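PDB 1YOX: hypothetical protein PA3696 from Pseudomonas aeruginosa, which is of unknown function but belongs to the AIM24 family of the cupin clan and forms a three-subunit assembly built mostly of beta strands. Local coordinates for residues V20-D25 / F119-Y124; G35-M40 / T78-E83; F113-S118 / G139-E144; T179-A184 / F227-G232. One frame throughout, in Å; residues are numbered along the deposited sequence.

Contact 1. Residues V20-D25 / F119-Y124; sequences VEIELD and FLCAAY
Val20 and Ile22 come down from one sheet onto Leu120 and Cys121 of another, so this is face-to-face packing of two antiparallel beta sheets, the inside of a beta sandwich. Strand 19-24 belongs to the four-stranded sheet and strand 119-123 to the six-stranded one. The two segments run nearly parallel, 13° apart, with their axes 9.5 Å from each other, and no hydrogen bond joins them. The tight part lies at the start of both segments. There CG1 of Val20 sits 3.8 Å from CD2 of Leu120, the two branched side chains sliding past each other in opposite directions. The same methyl serves the next residue too, and Ile22 closes in from beyond, so the sulfur of Cys121 is touched by both strand residues. A classic beta bulge, with Leu120 and Cys121 together facing Phe158, explains why two successive residues can both turn inward. Phe158, Phe92 and Val30 pack around the same Cys121 side chain.

Further along, the strands lose each other: Leu24 and Ala123 do not touch, and both pack instead on Leu8 of the N-terminal loop. Tyr124 is exposed, its ring meeting that of His79. The back of strand 19-24 is polar, with Glu21 salt-bridged to Arg11 and to Arg168 of the second subunit. Inside, the Cys121 sulfur is placed between its backbone N and carbonyl carbon (chi1 57°), where SG lies 3.8 Å from CG1 of Val20 and 4.0 Å from CD1 of Ile22.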
loop_
_atom_site.group_PDB
_atom_site.type_symbol
_atom_site.label_atom_id
_atom_site.label_comp_id
_atom_site.label_asym_id
_atom_site.label_seq_id
_atom_site.Cartn_x
_atom_site.Cartn_y
_atom_site.Cartn_z
ATOM N N VAL C 20 6.028 -14.007 -1.370
ATOM C CA VAL C 20 6.881 -15.073 -1.819
ATOM C C VAL C 20 6.415 -16.421 -1.297
ATOM O O VAL C 20 6.368 -16.670 -0.100
ATOM C CB VAL C 20 8.398 -14.809 -1.515
ATOM C CG1 VAL C 20 8.671 -14.829 -0.025
ATOM C CG2 VAL C 20 9.257 -15.850 -2.237
ATOM N N GLU C 21 6.057 -17.292 -2.224
ATOM C CA GLU C 21 5.641 -18.628 -1.865
ATOM C C GLU C 21 6.838 -19.531 -2.097
ATOM O O GLU C 21 7.278 -19.724 -3.230
ATOM C CB GLU C 21 4.424 -19.086 -2.670
ATOM C CG GLU C 21 3.835 -20.393 -2.137
ATOM C CD GLU C 21 3.018 -21.144 -3.166
ATOM O OE1 GLU C 21 1.779 -21.009 -3.147
ATOM O OE2 GLU C 21 3.613 -21.847 -4.015
ATOM N N ILE C 22 7.367 -20.044 -0.999
ATOM C CA ILE C 22 8.529 -20.907 -0.970
ATOM C C ILE C 22 8.065 -22.352 -1.047
ATOM O O ILE C 22 7.212 -22.785 -0.276
ATOM C CB ILE C 22 9.318 -20.736 0.349
ATOM C CG1 ILE C 22 9.679 -19.243 0.610
ATOM C CG2 ILE C 22 10.550 -21.693 0.376
ATOM C CD1 ILE C 22 10.729 -18.642 -0.333
ATOM N N GLU C 23 8.633 -23.084 -2.007
ATOM C CA GLU C 23 8.364 -24.507 -2.179
ATOM C C GLU C 23 9.454 -25.310 -1.465
ATOM O O GLU C 23 10.627 -25.216 -1.819
ATOM C CB GLU C 23 8.325 -24.843 -3.670
ATOM C CG GLU C 23 8.021 -26.306 -3.959
ATOM C CD GLU C 23 7.733 -26.535 -5.416
ATOM O OE1 GLU C 23 6.607 -26.190 -5.851
ATOM O OE2 GLU C 23 8.641 -27.033 -6.129
ATOM N N LEU C 24 9.049 -26.069 -0.456
ATOM C CA LEU C 24 9.961 -26.876 0.357
ATOM C C LEU C 24 9.898 -28.360 -0.036
ATOM O O LEU C 24 8.830 -28.960 0.048
ATOM C CB LEU C 24 9.571 -26.735 1.842
ATOM C CG LEU C 24 10.227 -25.731 2.821
ATOM C CD1 LEU C 24 10.907 -24.559 2.151
ATOM C CD2 LEU C 24 9.303 -25.276 3.915
ATOM N N ASP C 25 11.029 -28.946 -0.469
ATOM C CA ASP C 25 11.143 -30.421 -0.566
ATOM C C ASP C 25 11.266 -31.066 0.821
ATOM O O ASP C 25 11.561 -30.363 1.810
ATOM C CB ASP C 25 12.274 -30.826 -1.500
ATOM C CG ASP C 25 12.093 -30.252 -2.903
ATOM O OD1 ASP C 25 10.941 -30.241 -3.404
ATOM O OD2 ASP C 25 13.092 -29.777 -3.493
ATOM N N PHE C 119 14.324 -7.263 5.323
ATOM C CA PHE C 119 14.475 -8.716 5.305
ATOM C C PHE C 119 13.110 -9.439 5.278
ATOM O O PHE C 119 12.252 -9.188 6.119
ATOM C CB PHE C 119 15.343 -9.216 6.473
ATOM C CG PHE C 119 15.450 -10.715 6.535
ATOM C CD1 PHE C 119 16.317 -11.399 5.682
ATOM C CD2 PHE C 119 14.638 -11.456 7.394
ATOM C CE1 PHE C 119 16.411 -12.813 5.720
ATOM C CE2 PHE C 119 14.724 -12.874 7.428
ATOM C CZ PHE C 119 15.611 -13.539 6.595
ATOM N N LEU C 120 12.905 -10.319 4.306
ATOM C CA LEU C 120 11.668 -11.121 4.232
ATOM C C LEU C 120 11.870 -12.599 4.620
ATOM O O LEU C 120 11.267 -13.083 5.588
ATOM C CB LEU C 120 11.000 -11.002 2.850
ATOM C CG LEU C 120 9.658 -11.717 2.708
ATOM C CD1 LEU C 120 8.748 -11.364 3.905
ATOM C CD2 LEU C 120 8.999 -11.355 1.393
ATOM N N CYS C 121 12.682 -13.325 3.860
ATOM C CA CYS C 121 13.086 -14.679 4.275
ATOM C C CYS C 121 14.334 -15.147 3.555
ATOM O O CYS C 121 14.798 -14.510 2.594
ATOM C CB CYS C 121 11.959 -15.706 4.066
ATOM S SG CYS C 121 11.420 -15.738 2.400
ATOM N N ALA C 122 14.878 -16.260 4.037
ATOM C CA ALA C 122 16.076 -16.830 3.450
ATOM C C ALA C 122 16.119 -18.345 3.622
ATOM O O ALA C 122 15.507 -18.918 4.545
ATOM C CB ALA C 122 17.272 -16.222 4.071
ATOM N N ALA C 123 16.875 -18.974 2.722
ATOM C CA ALA C 123 17.186 -20.390 2.776
ATOM C C ALA C 123 17.901 -20.715 4.073
ATOM O O ALA C 123 18.762 -19.943 4.531
ATOM C CB ALA C 123 18.046 -20.760 1.586
ATOM N N TYR C 124 17.530 -21.842 4.679
ATOM C CA TYR C 124 18.298 -22.385 5.787
ATOM C C TYR C 124 19.777 -22.448 5.378
ATOM O O TYR C 124 20.091 -22.765 4.223
ATOM C CB TYR C 124 17.777 -23.765 6.221
ATOM C CG TYR C 124 18.458 -24.252 7.482
ATOM C CD1 TYR C 124 18.387 -23.498 8.659
ATOM C CD2 TYR C 124 19.221 -25.429 7.492
ATOM C CE1 TYR C 124 19.046 -23.912 9.834
ATOM C CE2 TYR C 124 19.892 -25.857 8.661
ATOM C CZ TYR C 124 19.798 -25.088 9.827
ATOM O OH TYR C 124 20.420 -25.467 10.996
#

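Contact 2. Residues G35-M40 / T78-E83; sequences GAMNYM and THFTNE
The ring of Phe80 is met by two selenomethionines, Met37 and Met40, along the side that carries CD2, CE2 and CZ. Met40 comes in at the edge: its SE is 4.0 Å from CE2 of Phe80 and as far from CD2, and it lies 5.1 Å from the ring centroid at 86° off the normal. That is a Met-aromatic contact made almost in the ring plane, with the selenium facing the rim hydrogens, and the two side chains cross at about a right angle. Beyond CG the Met40 chain is extended, which carries SE across to the ring. Met37 behaves differently. Its CB touches CZ of Phe80 at 4.1 Å, and the bends at chi2 (91°) and chi3 (50°) bring the terminal CE to CE2 of Phe80, 4.0 Å away.

These three buried residues fill the space between two sheets of a beta sandwich, strand 37-40 at one border of the four-stranded sheet and strand 78-82 next to the border of the six-stranded one. In the next shell Phe92 meets Phe80 edge-to-face and also touches Met37, while Ile44, Phe46 and Val30 pack on Phe80 from its own sheet.

Farther out, backbone bonds to Ala91 hold Asn38 and Tyr39 in their sheet. Tyr39 and Met40 also pair, antiparallel, with a strand of the second subunit, which continues the sheet across the interface. Arg229 of that second subunit donates a hydrogen bond to the carbonyl O of Met37.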
loop_
_atom_site.group_PDB
_atom_site.type_symbol
_atom_site.label_atom_id
_atom_site.label_comp_id
_atom_site.label_asym_id
_atom_site.label_seq_id
_atom_site.Cartn_x
_atom_site.Cartn_y
_atom_site.Cartn_z
ATOM N N GLY C 35 5.966 -13.304 11.906
ATOM C CA GLY C 35 4.901 -12.342 11.592
ATOM C C GLY C 35 4.743 -12.066 10.099
ATOM O O GLY C 35 3.748 -11.503 9.681
ATOM N N ALA C 36 5.721 -12.485 9.293
ATOM C CA ALA C 36 5.626 -12.413 7.830
ATOM C C ALA C 36 4.873 -13.569 7.120
ATOM O O ALA C 36 4.453 -13.413 5.971
ATOM C CB ALA C 36 6.982 -12.210 7.221
HETATM N N MSE C 37 4.674 -14.701 7.789
HETATM C CA MSE C 37 3.997 -15.823 7.149
HETATM C C MSE C 37 2.505 -15.560 6.888
HETATM O O MSE C 37 1.772 -15.106 7.787
HETATM C CB MSE C 37 4.185 -17.111 7.961
HETATM C CG MSE C 37 3.021 -17.437 8.875
HETATM SE SE MSE C 37 1.667 -18.588 8.019
HETATM C CE MSE C 37 3.031 -19.758 7.472
ATOM N N ASN C 38 2.068 -15.859 5.670
ATOM C CA ASN C 38 0.650 -15.759 5.282
ATOM C C ASN C 38 -0.087 -17.092 5.363
ATOM O O ASN C 38 -1.261 -17.128 5.772
ATOM C CB ASN C 38 0.492 -15.308 3.843
ATOM C CG ASN C 38 1.086 -13.948 3.558
ATOM O OD1 ASN C 38 1.568 -13.728 2.449
ATOM N ND2 ASN C 38 1.019 -13.021 4.509
ATOM N N TYR C 39 0.563 -18.163 4.895
ATOM C CA TYR C 39 -0.029 -19.487 4.878
ATOM C C TYR C 39 1.005 -20.590 4.745
ATOM O O TYR C 39 2.111 -20.384 4.258
ATOM C CB TYR C 39 -1.128 -19.636 3.794
ATOM C CG TYR C 39 -0.621 -19.574 2.361
ATOM C CD1 TYR C 39 -0.751 -18.404 1.624
ATOM C CD2 TYR C 39 -0.007 -20.677 1.750
ATOM C CE1 TYR C 39 -0.290 -18.308 0.332
ATOM C CE2 TYR C 39 0.480 -20.580 0.425
ATOM C CZ TYR C 39 0.321 -19.387 -0.272
ATOM O OH TYR C 39 0.764 -19.220 -1.573
HETATM N N MSE C 40 0.609 -21.777 5.176
HETATM C CA MSE C 40 1.444 -22.954 5.057
HETATM C C MSE C 40 0.583 -24.194 4.889
HETATM O O MSE C 40 -0.481 -24.324 5.506
HETATM C CB MSE C 40 2.432 -23.087 6.238
HETATM C CG MSE C 40 1.824 -23.004 7.601
HETATM SE SE MSE C 40 3.131 -22.844 9.088
HETATM C CE MSE C 40 1.701 -22.470 10.448
ATOM N N THR C 78 12.307 -17.518 12.779
ATOM C CA THR C 78 11.598 -18.795 12.824
ATOM C C THR C 78 11.980 -19.688 11.651
ATOM O O THR C 78 12.163 -19.220 10.535
ATOM C CB THR C 78 10.085 -18.636 12.893
ATOM O OG1 THR C 78 9.640 -17.896 11.752
ATOM C CG2 THR C 78 9.670 -17.933 14.187
ATOM N N HIS C 79 12.127 -20.975 11.935
ATOM C CA HIS C 79 12.472 -21.980 10.926
ATOM C C HIS C 79 11.209 -22.714 10.492
ATOM O O HIS C 79 10.460 -23.225 11.325
ATOM C CB HIS C 79 13.491 -22.983 11.484
ATOM C CG HIS C 79 14.870 -22.429 11.658
ATOM N ND1 HIS C 79 15.119 -21.177 12.184
ATOM C CD2 HIS C 79 16.082 -22.963 11.384
ATOM C CE1 HIS C 79 16.420 -20.963 12.223
ATOM N NE2 HIS C 79 17.029 -22.034 11.749
ATOM N N PHE C 80 10.968 -22.741 9.193
ATOM C CA PHE C 80 9.858 -23.525 8.631
ATOM C C PHE C 80 10.430 -24.735 7.885
ATOM O O PHE C 80 11.148 -24.583 6.910
ATOM C CB PHE C 80 8.991 -22.648 7.709
ATOM C CG PHE C 80 8.303 -21.515 8.430
ATOM C CD1 PHE C 80 9.002 -20.340 8.751
ATOM C CD2 PHE C 80 6.977 -21.624 8.820
ATOM C CE1 PHE C 80 8.375 -19.298 9.443
ATOM C CE2 PHE C 80 6.333 -20.560 9.501
ATOM C CZ PHE C 80 7.031 -19.406 9.804
ATOM N N THR C 81 10.124 -25.934 8.369
ATOM C CA THR C 81 10.612 -27.160 7.734
ATOM C C THR C 81 9.488 -28.026 7.184
ATOM O O THR C 81 8.395 -28.124 7.786
ATOM C CB THR C 81 11.519 -27.975 8.683
ATOM O OG1 THR C 81 12.519 -27.104 9.203
ATOM C CG2 THR C 81 12.241 -29.108 7.931
ATOM N N ASN C 82 9.766 -28.628 6.020
ATOM C CA ASN C 82 8.933 -29.691 5.441
ATOM C C ASN C 82 9.183 -31.059 6.127
ATOM O O ASN C 82 10.224 -31.702 5.916
ATOM C CB ASN C 82 9.194 -29.782 3.947
ATOM C CG ASN C 82 8.292 -30.796 3.227
ATOM O OD1 ASN C 82 8.280 -30.849 1.993
ATOM N ND2 ASN C 82 7.537 -31.569 3.975
ATOM N N GLU C 83 8.217 -31.472 6.947
ATOM C CA GLU C 83 8.286 -32.721 7.704
ATOM C C GLU C 83 7.479 -33.838 7.046
ATOM O O GLU C 83 7.206 -34.871 7.679
ATOM C CB GLU C 83 7.727 -32.515 9.116
ATOM C CG GLU C 83 8.306 -31.333 9.848
ATOM C CD GLU C 83 9.403 -31.741 10.797
ATOM O OE1 GLU C 83 9.061 -32.040 11.962
ATOM O OE2 GLU C 83 10.587 -31.791 10.377
#

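Contact 3. Residues F113-S118 / G139-E144; sequences FCQKDS and GFFGGE
The turn that leaves strand 111-115 meets the glycine-rich loop before strand 146-152, with Gln115 and Asp117 reaching toward Phe141 and Phe140. Each polar group comes at a ring edge. The amide end of Gln115, its chain extended with CG anti to the backbone N (chi1 -163°), lies near the plane of the Phe141 ring, beside CZ and CE2; amide and ring are turned 60° apart. OD2 of Asp117 stands at the rim of the Phe140 ring, 4.1 Å from CZ. In the fold, this loop closes over one end of the second six-stranded antiparallel sheet, and a bond from Ser118 N to Gln115 O (2.8 Å) closes the turn after the strand.

The two phenylalanines support each other: CD2 of Phe140 rides 3.6 Å above the plane of the Phe141 ring, toward its rim. Phe146 meets Phe141 edge-to-face, and helix 227-237 packs on both aromatics. At the outer side, Asp117 OD1 and Glu144 OE1 each form a salt bridge to Arg233 of the second subunit, a shared counter-charge that would ease the approach of Asp117 OD2 to Glu144 OE2, 4.7 Å apart.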
loop_
_atom_site.group_PDB
_atom_site.type_symbol
_atom_site.label_atom_id
_atom_site.label_comp_id
_atom_site.label_asym_id
_atom_site.label_seq_id
_atom_site.Cartn_x
_atom_site.Cartn_y
_atom_site.Cartn_z
ATOM N N PHE C 113 23.933 -6.767 2.596
ATOM C CA PHE C 113 23.522 -5.896 3.676
ATOM C C PHE C 113 22.079 -5.468 3.475
ATOM O O PHE C 113 21.659 -5.101 2.363
ATOM C CB PHE C 113 24.443 -4.685 3.748
ATOM C CG PHE C 113 25.858 -5.044 4.105
ATOM C CD1 PHE C 113 26.793 -5.321 3.105
ATOM C CD2 PHE C 113 26.244 -5.166 5.441
ATOM C CE1 PHE C 113 28.123 -5.694 3.442
ATOM C CE2 PHE C 113 27.567 -5.524 5.783
ATOM C CZ PHE C 113 28.499 -5.781 4.782
ATOM N N CYS C 114 21.322 -5.497 4.561
ATOM C CA CYS C 114 19.889 -5.400 4.439
ATOM C C CYS C 114 19.297 -4.624 5.579
ATOM O O CYS C 114 19.555 -4.966 6.716
ATOM C CB CYS C 114 19.317 -6.819 4.477
ATOM S SG CYS C 114 17.711 -6.855 3.857
ATOM N N GLN C 115 18.492 -3.597 5.294
ATOM C CA GLN C 115 17.707 -2.963 6.363
ATOM C C GLN C 115 16.791 -4.009 6.993
ATOM O O GLN C 115 16.174 -4.792 6.300
ATOM C CB GLN C 115 16.906 -1.749 5.879
ATOM C CG GLN C 115 16.440 -0.880 7.077
ATOM C CD GLN C 115 15.396 0.166 6.752
ATOM O OE1 GLN C 115 15.335 0.677 5.617
ATOM N NE2 GLN C 115 14.584 0.539 7.770
ATOM N N LYS C 116 16.719 -4.052 8.310
ATOM C CA LYS C 116 16.020 -5.155 8.964
ATOM C C LYS C 116 14.549 -5.279 8.538
ATOM O O LYS C 116 14.047 -6.395 8.336
ATOM C CB LYS C 116 16.194 -5.111 10.486
ATOM C CG LYS C 116 15.349 -6.140 11.251
ATOM C CD LYS C 116 15.427 -5.922 12.764
ATOM C CE LYS C 116 14.165 -6.407 13.448
ATOM N NZ LYS C 116 12.897 -5.776 12.814
ATOM N N ASP C 117 13.881 -4.147 8.367
ATOM C CA ASP C 117 12.462 -4.110 7.975
ATOM C C ASP C 117 12.307 -4.709 6.591
ATOM O O ASP C 117 11.233 -5.143 6.230
ATOM C CB ASP C 117 11.931 -2.661 7.917
ATOM C CG ASP C 117 11.505 -2.137 9.271
ATOM O OD1 ASP C 117 11.010 -2.959 10.066
ATOM O OD2 ASP C 117 11.646 -0.906 9.538
ATOM N N SER C 118 13.384 -4.652 5.811
ATOM C CA SER C 118 13.393 -5.151 4.473
ATOM C C SER C 118 13.657 -6.652 4.350
ATOM O O SER C 118 13.274 -7.250 3.355
ATOM C CB SER C 118 14.386 -4.366 3.638
ATOM O OG SER C 118 13.765 -3.243 3.050
ATOM N N GLY C 139 12.213 10.774 16.113
ATOM C CA GLY C 139 11.227 10.286 15.138
ATOM C C GLY C 139 11.168 8.757 15.093
ATOM O O GLY C 139 11.436 8.085 16.094
ATOM N N PHE C 140 10.838 8.212 13.923
ATOM C CA PHE C 140 10.679 6.767 13.741
ATOM C C PHE C 140 11.915 6.003 14.147
ATOM O O PHE C 140 11.824 4.965 14.804
ATOM C CB PHE C 140 10.315 6.409 12.285
ATOM C CG PHE C 140 10.182 4.919 12.048
ATOM C CD1 PHE C 140 8.974 4.269 12.288
ATOM C CD2 PHE C 140 11.275 4.165 11.618
ATOM C CE1 PHE C 140 8.844 2.896 12.094
ATOM C CE2 PHE C 140 11.160 2.806 11.418
ATOM C CZ PHE C 140 9.930 2.166 11.650
ATOM N N PHE C 141 13.084 6.509 13.748
ATOM C CA PHE C 141 14.324 5.823 14.114
ATOM C C PHE C 141 14.768 6.080 15.566
ATOM O O PHE C 141 15.730 5.480 16.045
ATOM C CB PHE C 141 15.429 6.033 13.056
ATOM C CG PHE C 141 15.172 5.279 11.775
ATOM C CD1 PHE C 141 15.105 5.943 10.563
ATOM C CD2 PHE C 141 14.959 3.905 11.804
ATOM C CE1 PHE C 141 14.854 5.255 9.391
ATOM C CE2 PHE C 141 14.705 3.187 10.651
ATOM C CZ PHE C 141 14.645 3.858 9.431
ATOM N N GLY C 142 14.025 6.921 16.279
ATOM C CA GLY C 142 14.131 6.989 17.742
ATOM C C GLY C 142 13.569 5.760 18.450
ATOM O O GLY C 142 13.898 5.489 19.611
ATOM N N GLY C 143 12.725 4.991 17.763
ATOM C CA GLY C 143 12.090 3.840 18.408
ATOM C C GLY C 143 13.051 2.673 18.541
ATOM O O GLY C 143 13.980 2.673 19.364
ATOM N N GLU C 144 12.803 1.680 17.697
ATOM C CA GLU C 144 13.643 0.511 17.529
ATOM C C GLU C 144 15.083 0.921 17.175
ATOM O O GLU C 144 16.047 0.414 17.769
ATOM C CB GLU C 144 12.998 -0.375 16.438
ATOM C CG GLU C 144 11.428 -0.335 16.525
ATOM C CD GLU C 144 10.673 -0.906 15.299
ATOM O OE1 GLU C 144 9.805 -1.786 15.529
ATOM O OE2 GLU C 144 10.917 -0.464 14.135
#

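Contact 4. Residues T179-A184 / F227-G232; sequences TGCLVA and FSRLAG
Gly180, in a short 3-10 segment leading into strand 182-185, comes with its CA within 6.0 Å of the CA of Ser228 in the first turn of the C-terminal helix. The join is therefore one of helix against sheet end, where helix 227-237 lies by the second six-stranded sheet. No hydrogen bond crosses it. On the strand side the 3-10 turn is held by a weak bond from Leu182 N to Thr179 O (3.4 Å), and just after it Val183 and Ala184 both face Trp221 in a classic beta bulge.

The closest touch is OG of Ser228 on CA of Gly180, at 3.6 Å. The glycine has no side chain, and the hydroxyl comes right up to its backbone. With OG lodged between the backbone N and the carbonyl carbon (chi1 46°), Ser228 points it at the 3-10 turn. Beside this, the Cys181 sulfur approaches the guanidinium of Arg229 obliquely.

Arg229 extends from the helix and then bends at chi3 (-60°), bringing its head group alongside the turn. Its polar partners lie elsewhere: NH2 forms a salt bridge with Asp178, just ahead of the 3-10 segment, and a hydrogen bond to Met37 O of the third subunit. The group is thus gripped from within the chain and from across the interface, probably fixing its rotation. The next residue, Leu230, packs on Leu230 of the second subunit. In this setting NH2 of Arg229 comes to 4.0 Å from SG of Cys181.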
loop_
_atom_site.group_PDB
_atom_site.type_symbol
_atom_site.label_atom_id
_atom_site.label_comp_id
_atom_site.label_asym_id
_atom_site.label_seq_id
_atom_site.Cartn_x
_atom_site.Cartn_y
_atom_site.Cartn_z
ATOM N N THR C 179 17.354 8.277 4.715
ATOM C CA THR C 179 17.891 7.117 5.422
ATOM C C THR C 179 17.038 5.846 5.380
ATOM O O THR C 179 17.551 4.772 5.099
ATOM C CB THR C 179 18.386 7.513 6.828
ATOM O OG1 THR C 179 19.607 8.255 6.675
ATOM C CG2 THR C 179 18.660 6.297 7.709
ATOM N N GLY C 180 15.737 5.956 5.604
ATOM C CA GLY C 180 14.877 4.772 5.557
ATOM C C GLY C 180 14.732 4.137 4.180
ATOM O O GLY C 180 14.358 2.973 4.089
ATOM N N CYS C 181 15.018 4.909 3.127
ATOM C CA CYS C 181 14.939 4.463 1.736
ATOM C C CYS C 181 15.968 3.415 1.308
ATOM O O CYS C 181 15.857 2.848 0.222
ATOM C CB CYS C 181 15.000 5.660 0.780
ATOM S SG CYS C 181 13.504 6.616 0.781
ATOM N N LEU C 182 16.957 3.142 2.142
ATOM C CA LEU C 182 17.919 2.087 1.833
ATOM C C LEU C 182 17.405 0.674 2.135
ATOM O O LEU C 182 17.263 0.298 3.286
ATOM C CB LEU C 182 19.238 2.335 2.574
ATOM C CG LEU C 182 20.507 1.549 2.176
ATOM C CD1 LEU C 182 20.797 1.661 0.719
ATOM C CD2 LEU C 182 21.725 2.023 2.998
ATOM N N VAL C 183 17.157 -0.100 1.098
ATOM C CA VAL C 183 16.798 -1.501 1.248
ATOM C C VAL C 183 17.996 -2.400 1.544
ATOM O O VAL C 183 18.091 -2.990 2.633
ATOM C CB VAL C 183 16.058 -2.034 -0.011
ATOM C CG1 VAL C 183 15.631 -3.504 0.182
ATOM C CG2 VAL C 183 14.859 -1.178 -0.301
ATOM N N ALA C 184 18.885 -2.510 0.549
ATOM C CA ALA C 184 20.005 -3.456 0.539
ATOM C C ALA C 184 21.190 -2.885 -0.257
ATOM O O ALA C 184 21.005 -2.007 -1.119
ATOM C CB ALA C 184 19.557 -4.799 -0.078
ATOM N N PHE C 227 8.872 1.765 5.208
ATOM C CA PHE C 227 7.935 1.608 6.292
ATOM C C PHE C 227 8.051 2.763 7.300
ATOM O O PHE C 227 7.058 3.179 7.929
ATOM C CB PHE C 227 8.209 0.268 6.979
ATOM C CG PHE C 227 7.438 0.062 8.248
ATOM C CD1 PHE C 227 6.062 -0.104 8.226
ATOM C CD2 PHE C 227 8.096 0.011 9.464
ATOM C CE1 PHE C 227 5.361 -0.310 9.378
ATOM C CE2 PHE C 227 7.394 -0.201 10.625
ATOM C CZ PHE C 227 6.031 -0.340 10.589
ATOM N N SER C 228 9.275 3.259 7.452
ATOM C CA SER C 228 9.595 4.276 8.448
ATOM C C SER C 228 8.935 5.572 8.066
ATOM O O SER C 228 8.477 6.324 8.929
ATOM C CB SER C 228 11.111 4.466 8.536
ATOM O OG SER C 228 11.686 4.558 7.245
ATOM N N ARG C 229 8.890 5.833 6.765
ATOM C CA ARG C 229 8.179 6.983 6.293
ATOM C C ARG C 229 6.671 6.760 6.363
ATOM O O ARG C 229 5.916 7.664 6.783
ATOM C CB ARG C 229 8.622 7.369 4.888
ATOM C CG ARG C 229 7.814 8.506 4.319
ATOM C CD ARG C 229 8.189 8.800 2.894
ATOM N NE ARG C 229 9.611 9.168 2.777
ATOM C CZ ARG C 229 10.182 9.665 1.683
ATOM N NH1 ARG C 229 9.463 9.870 0.592
ATOM N NH2 ARG C 229 11.479 9.956 1.685
ATOM N N LEU C 230 6.228 5.562 5.966
ATOM C CA LEU C 230 4.804 5.239 6.028
ATOM C C LEU C 230 4.345 5.340 7.488
ATOM O O LEU C 230 3.455 6.125 7.796
ATOM C CB LEU C 230 4.517 3.827 5.481
ATOM C CG LEU C 230 3.187 3.371 4.845
ATOM C CD1 LEU C 230 2.910 1.857 5.041
ATOM C CD2 LEU C 230 1.993 4.172 5.230
ATOM N N ALA C 231 4.965 4.569 8.384
ATOM C CA ALA C 231 4.524 4.527 9.789
ATOM C C ALA C 231 4.657 5.893 10.443
ATOM O O ALA C 231 3.722 6.341 11.116
ATOM C CB ALA C 231 5.280 3.515 10.563
ATOM N N GLY C 232 5.806 6.550 10.226
ATOM C CA GLY C 232 6.081 7.877 10.780
ATOM C C GLY C 232 5.038 8.926 10.449
ATOM O O GLY C 232 4.487 9.579 11.363
#

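Along the chain, contact 2 is nested within the loop closed by contact 1; contact 3 alternates with contact 1, and contact 4 follows. They form two pairs. Contacts 1 and 2, with centres 8 Å apart, pack the same two sheets together, and Glu21 OE1 meets Tyr39 OH at 2.6 Å between them. Contacts 3 and 4, with centres 7 Å apart, share the second six-stranded sheet, where strands 111-115 and 182-185 are neighbours. Centres of one pair lie about 22 to 25 Å from those of the other, bridged by the passage from strand 111-115 into 119-123. Across the trimer they meet again: Arg229 of contact 4 reaches Met37, in contact 2 of another subunit.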